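PDB 3DRF: oligopeptide-binding protein oppA from Lactococcus lactis, which captures oligopeptides outside the cell as the binding component of the OppABCDF ABC transporter, which takes them up. Local coordinates for residues 355-359 with 373-377; 399-403 with 434-439. One frame throughout, in Å; residues are numbered along the deposited sequence.

Interaction 1: 355-359 with 373-377; sequences TPANS and VKGYE
The flat amide of Asn358 points its edge at the backbone of Val373: ND2 donates to Val373 O at 3.0 Å, nearly straight (169°), and the oxygen lies in the plane of the amide. Seen from the carbonyl, the donor is tilted out of plane by 33°. With chi1 at 67°, CG of Asn358 sits between its own backbone N and carbonyl carbon, and this turn carries the amide across to Val373, the two side chains meeting at about a right angle. The carboxylate of Glu377 comes up beside the same asparagine, OE1 resting 3.4 Å from Asn358 CA. The Glu377 chain, bent at chi2, folds back so that OE1 uses the syn lone pair to accept from Gly375 N at 2.9 Å; OE2 has a weak, longer bond to the same N-H. In this family 5 solute-binding protein the contact joins the end of strand 354-356 to the irregular segment leading into helix 381-390, and Asn531 ties both together, its ND2 bonding Asn358 O and Lys374 O. Further along, Pro356 CB packs on Glu377 CB at 3.8 Å, and the proline also touches Ala343 and Asp346 of helix 342-349. Were Glu377 an alanine, the CB contact would remain, but the N-H of Gly375 would probably lose its carboxylate partner and one side of Asn358 its cover. A water spans the gap, donating to Ala357 O and accepting from Tyr376 N at 2.9 Å; it lies in the plane of the tyrosine ring, at its edge. Val373 CG1 reaches Ser359 CB at 4.0 Å, while Ser359 OG bonds Gln527.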
loop_
_atom_site.group_PDB
_atom_site.type_symbol
_atom_site.label_atom_id
_atom_site.label_comp_id
_atom_site.label_asym_id
_atom_site.label_seq_id
_atom_site.Cartn_x
_atom_site.Cartn_y
_atom_site.Cartn_z
ATOM N N THR A 355 12.630 11.835 -5.693
ATOM C CA THR A 355 12.637 12.408 -7.021
ATOM C C THR A 355 11.187 12.763 -7.410
ATOM O O THR A 355 10.348 11.926 -7.371
ATOM C CB THR A 355 13.193 11.386 -8.055
ATOM O OG1 THR A 355 14.540 11.004 -7.675
ATOM C CG2 THR A 355 13.207 12.007 -9.433
ATOM N N PRO A 356 10.946 13.993 -7.826
ATOM C CA PRO A 356 9.580 14.372 -8.235
ATOM C C PRO A 356 9.079 13.406 -9.321
ATOM O O PRO A 356 9.775 13.192 -10.305
ATOM C CB PRO A 356 9.759 15.782 -8.850
ATOM C CG PRO A 356 10.935 16.361 -8.018
ATOM C CD PRO A 356 11.866 15.172 -7.859
ATOM N N ALA A 357 7.914 12.839 -9.093
ATOM C CA ALA A 357 7.344 11.857 -10.008
ATOM C C ALA A 357 6.700 12.527 -11.225
ATOM O O ALA A 357 6.079 13.499 -11.116
ATOM C CB ALA A 357 6.274 11.005 -9.266
ATOM N N ASN A 358 6.898 11.911 -12.382
ATOM C CA ASN A 358 6.235 12.322 -13.631
ATOM C C ASN A 358 4.898 11.607 -13.883
ATOM O O ASN A 358 4.156 12.002 -14.713
ATOM C CB ASN A 358 7.174 12.066 -14.854
ATOM C CG ASN A 358 7.422 10.588 -15.102
ATOM O OD1 ASN A 358 7.627 9.845 -14.189
ATOM N ND2 ASN A 358 7.365 10.187 -16.347
ATOM N N SER A 359 4.692 10.542 -13.142
ATOM C CA SER A 359 3.525 9.637 -13.310
ATOM C C SER A 359 3.370 8.746 -12.074
ATOM O O SER A 359 4.108 8.833 -11.171
ATOM C CB SER A 359 3.691 8.773 -14.568
ATOM O OG SER A 359 4.432 7.624 -14.240
ATOM N N VAL A 373 6.570 10.726 -20.631
ATOM C CA VAL A 373 5.392 11.185 -19.905
ATOM C C VAL A 373 5.743 12.381 -19.028
ATOM O O VAL A 373 6.655 12.344 -18.244
ATOM C CB VAL A 373 4.737 10.038 -19.065
ATOM C CG1 VAL A 373 3.614 10.552 -18.205
ATOM C CG2 VAL A 373 4.175 8.944 -20.022
ATOM N N LYS A 374 4.985 13.442 -19.241
ATOM C CA LYS A 374 5.131 14.691 -18.516
ATOM C C LYS A 374 3.958 14.832 -17.546
ATOM O O LYS A 374 2.823 14.653 -17.875
ATOM C CB LYS A 374 5.109 15.868 -19.464
ATOM C CG LYS A 374 6.097 15.791 -20.596
ATOM C CD LYS A 374 7.536 15.585 -20.125
ATOM C CE LYS A 374 8.537 15.499 -21.310
ATOM N NZ LYS A 374 9.778 14.914 -20.840
ATOM N N GLY A 375 4.320 15.182 -16.336
ATOM C CA GLY A 375 3.374 15.399 -15.265
ATOM C C GLY A 375 3.542 16.795 -14.663
ATOM O O GLY A 375 3.678 17.754 -15.366
ATOM N N TYR A 376 3.589 16.839 -13.355
ATOM C CA TYR A 376 3.556 18.091 -12.558
ATOM C C TYR A 376 4.869 18.235 -11.809
ATOM O O TYR A 376 4.954 18.941 -10.836
ATOM C CB TYR A 376 2.305 18.107 -11.598
ATOM C CG TYR A 376 0.994 18.026 -12.373
ATOM C CD1 TYR A 376 0.289 19.180 -12.762
ATOM C CD2 TYR A 376 0.509 16.786 -12.808
ATOM C CE1 TYR A 376 -0.873 19.074 -13.512
ATOM C CE2 TYR A 376 -0.641 16.699 -13.542
ATOM C CZ TYR A 376 -1.318 17.837 -13.906
ATOM O OH TYR A 376 -2.450 17.786 -14.655
ATOM N N GLU A 377 5.890 17.570 -12.326
ATOM C CA GLU A 377 7.215 17.563 -11.677
ATOM C C GLU A 377 7.992 18.912 -11.739
ATOM O O GLU A 377 8.955 19.083 -11.062
ATOM C CB GLU A 377 8.079 16.401 -12.225
ATOM C CG GLU A 377 8.437 16.497 -13.729
ATOM C CD GLU A 377 7.388 15.936 -14.704
ATOM O OE1 GLU A 377 6.333 15.607 -14.285
ATOM O OE2 GLU A 377 7.663 15.904 -15.893
HETATM O O HOH W 1 3.572 14.690 -11.474
#

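Interaction 2: 399-403 with 434-439; sequences TGYRE and KKIGVK
Tyr401 lays its ring across the chain that leaves helix 422-435, where a Schellman motif ends the helix: Gly437, the C-prime residue with positive phi, donates to Lys434 O, and Val438 N to Trp433 O. Followed outward, Tyr401 CB lies 3.7 Å from Gly437 O. CG stands anti to the carbonyl carbon (chi1 -61°), which swings the ring alongside Val438 and Lys439. CD1 comes to Lys439 N at 3.5 Å and CE1 to Lys439 CA, while Lys439 CB sits over one face in a CH-pi contact, 3.7 Å from the ring centroid and offset toward the rim. Over the same face, CD2 and CE2 of the ring meet Lys439 CE, and the lysine chain, bent at chi3, runs on to a salt bridge between NZ and Glu408. At the tip, Tyr401 OH rests against the extended aliphatic chain of Lys434, 3.7 Å from Lys434 CD. Gly437 C and Val438 N lie at the ring edge, near its plane. The neighbouring Arg402 adds the polar grip: its backbone N donates to Gly437 O at 2.9 Å. Gly437, with no side chain, lets Arg402 CG come close to its backbone. In the guanidinium, NH1 forms a salt bridge with Asp389 and a hydrogen bond with Trp393 O, and NH2 bonds Asn385 OD1, linking strand 401-404 to helix 381-390 and the residues that follow it. Water 2 donates to both Gly400 O and Lys434 O. Arg402 NE donates a hydrogen bond to Ile436 O at 2.9 Å, with that oxygen in the guanidinium plane but NE itself 41° out of the carbonyl plane.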
loop_
_atom_site.group_PDB
_atom_site.type_symbol
_atom_site.label_atom_id
_atom_site.label_comp_id
_atom_site.label_asym_id
_atom_site.label_seq_id
_atom_site.Cartn_x
_atom_site.Cartn_y
_atom_site.Cartn_z
ATOM N N THR A 399 -8.932 40.765 -1.867
ATOM C CA THR A 399 -8.668 39.631 -0.933
ATOM C C THR A 399 -7.461 38.817 -1.372
ATOM O O THR A 399 -6.887 38.097 -0.583
ATOM C CB THR A 399 -9.827 38.661 -0.876
ATOM O OG1 THR A 399 -9.974 38.066 -2.174
ATOM C CG2 THR A 399 -11.149 39.310 -0.442
ATOM N N GLY A 400 -7.094 38.893 -2.632
ATOM C CA GLY A 400 -6.033 38.046 -3.185
ATOM C C GLY A 400 -6.426 36.615 -3.581
ATOM O O GLY A 400 -5.590 35.860 -3.919
ATOM N N TYR A 401 -7.709 36.348 -3.530
ATOM C CA TYR A 401 -8.203 35.014 -3.894
ATOM C C TYR A 401 -9.251 35.104 -5.004
ATOM O O TYR A 401 -9.924 36.104 -5.181
ATOM C CB TYR A 401 -8.772 34.296 -2.665
ATOM C CG TYR A 401 -7.733 34.079 -1.576
ATOM C CD1 TYR A 401 -6.691 33.194 -1.740
ATOM C CD2 TYR A 401 -7.767 34.815 -0.422
ATOM C CE1 TYR A 401 -5.763 32.974 -0.747
ATOM C CE2 TYR A 401 -6.840 34.635 0.549
ATOM C CZ TYR A 401 -5.827 33.726 0.376
ATOM O OH TYR A 401 -4.855 33.526 1.358
ATOM N N ARG A 402 -9.352 34.002 -5.726
ATOM C CA ARG A 402 -10.255 33.889 -6.868
ATOM C C ARG A 402 -11.671 33.493 -6.496
ATOM O O ARG A 402 -11.873 32.905 -5.471
ATOM C CB ARG A 402 -9.682 32.892 -7.874
ATOM C CG ARG A 402 -8.319 33.363 -8.512
ATOM C CD ARG A 402 -7.741 32.229 -9.361
ATOM N NE ARG A 402 -6.444 32.611 -9.944
ATOM C CZ ARG A 402 -6.292 33.341 -11.038
ATOM N NH1 ARG A 402 -7.349 33.702 -11.703
ATOM N NH2 ARG A 402 -5.101 33.606 -11.520
ATOM N N GLU A 403 -12.611 33.880 -7.363
ATOM C CA GLU A 403 -14.036 33.645 -7.153
ATOM C C GLU A 403 -14.700 33.326 -8.509
ATOM O O GLU A 403 -14.279 33.764 -9.511
ATOM C CB GLU A 403 -14.710 34.901 -6.581
ATOM C CG GLU A 403 -14.107 35.453 -5.284
ATOM C CD GLU A 403 -14.782 36.722 -4.799
ATOM O OE1 GLU A 403 -15.782 37.073 -5.403
ATOM O OE2 GLU A 403 -14.332 37.271 -3.866
ATOM N N LYS A 434 -1.611 30.181 -2.485
ATOM C CA LYS A 434 -1.953 31.607 -2.349
ATOM C C LYS A 434 -1.439 32.413 -3.567
ATOM O O LYS A 434 -2.119 33.292 -4.019
ATOM C CB LYS A 434 -1.415 32.131 -1.026
ATOM C CG LYS A 434 -1.735 33.635 -0.790
ATOM C CD LYS A 434 -1.296 34.042 0.609
ATOM C CE LYS A 434 -1.700 35.513 0.963
ATOM N NZ LYS A 434 -0.990 35.953 2.208
ATOM N N LYS A 435 -0.257 32.082 -4.072
ATOM C CA LYS A 435 0.266 32.738 -5.291
ATOM C C LYS A 435 -0.663 32.599 -6.486
ATOM O O LYS A 435 -0.651 33.446 -7.349
ATOM C CB LYS A 435 1.662 32.223 -5.698
ATOM C CG LYS A 435 2.779 32.415 -4.651
ATOM C CD LYS A 435 4.076 31.700 -5.122
ATOM C CE LYS A 435 5.172 31.799 -4.108
ATOM N NZ LYS A 435 6.353 31.154 -4.622
ATOM N N ILE A 436 -1.449 31.540 -6.547
ATOM C CA ILE A 436 -2.416 31.370 -7.670
ATOM C C ILE A 436 -3.865 31.675 -7.289
ATOM O O ILE A 436 -4.743 31.369 -7.992
ATOM C CB ILE A 436 -2.334 29.968 -8.358
ATOM C CG1 ILE A 436 -2.707 28.852 -7.353
ATOM C CG2 ILE A 436 -0.874 29.731 -8.997
ATOM C CD1 ILE A 436 -3.046 27.499 -8.004
ATOM N N GLY A 437 -4.055 32.297 -6.146
ATOM C CA GLY A 437 -5.358 32.765 -5.699
ATOM C C GLY A 437 -6.309 31.695 -5.167
ATOM O O GLY A 437 -7.470 31.852 -5.168
ATOM N N VAL A 438 -5.704 30.651 -4.633
ATOM C CA VAL A 438 -6.451 29.566 -3.983
ATOM C C VAL A 438 -6.167 29.615 -2.481
ATOM O O VAL A 438 -5.043 29.564 -2.058
ATOM C CB VAL A 438 -6.032 28.202 -4.567
ATOM C CG1 VAL A 438 -6.838 27.056 -3.860
ATOM C CG2 VAL A 438 -6.291 28.212 -6.090
ATOM N N LYS A 439 -7.218 29.727 -1.702
ATOM C CA LYS A 439 -7.126 29.753 -0.257
ATOM C C LYS A 439 -7.246 28.327 0.301
ATOM O O LYS A 439 -8.218 27.681 0.161
ATOM C CB LYS A 439 -8.213 30.627 0.380
ATOM C CG LYS A 439 -7.985 30.815 1.883
ATOM C CD LYS A 439 -9.225 31.365 2.566
ATOM C CE LYS A 439 -9.306 32.781 2.320
ATOM N NZ LYS A 439 -10.438 33.455 3.066
HETATM O O HOH W 2 -3.027 35.961 -4.116
#

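Overall arrangement
Interaction 1 closes before interaction 2 opens along the chain, and their centres lie 25 Å apart, with nearest atoms about 10 Å apart and no direct touch. Both reach the same mixed sheet: interaction 1 through strand 354-356, which pairs with 536-549, and interaction 2 through strands 401-404 and 439-442, which both pair with 407-414. Helix 381-390 comes between them in sequence: the 373-377 segment leads toward it, and Arg402 and Ile436 pack on it. Interaction 2 lies farther from the centre of the chain, 34 Å against 20 Å. Both contacts thus join loops or strand ends at one sheet of this venus fly-trap receptor, crystallised closed on an endogenous peptide.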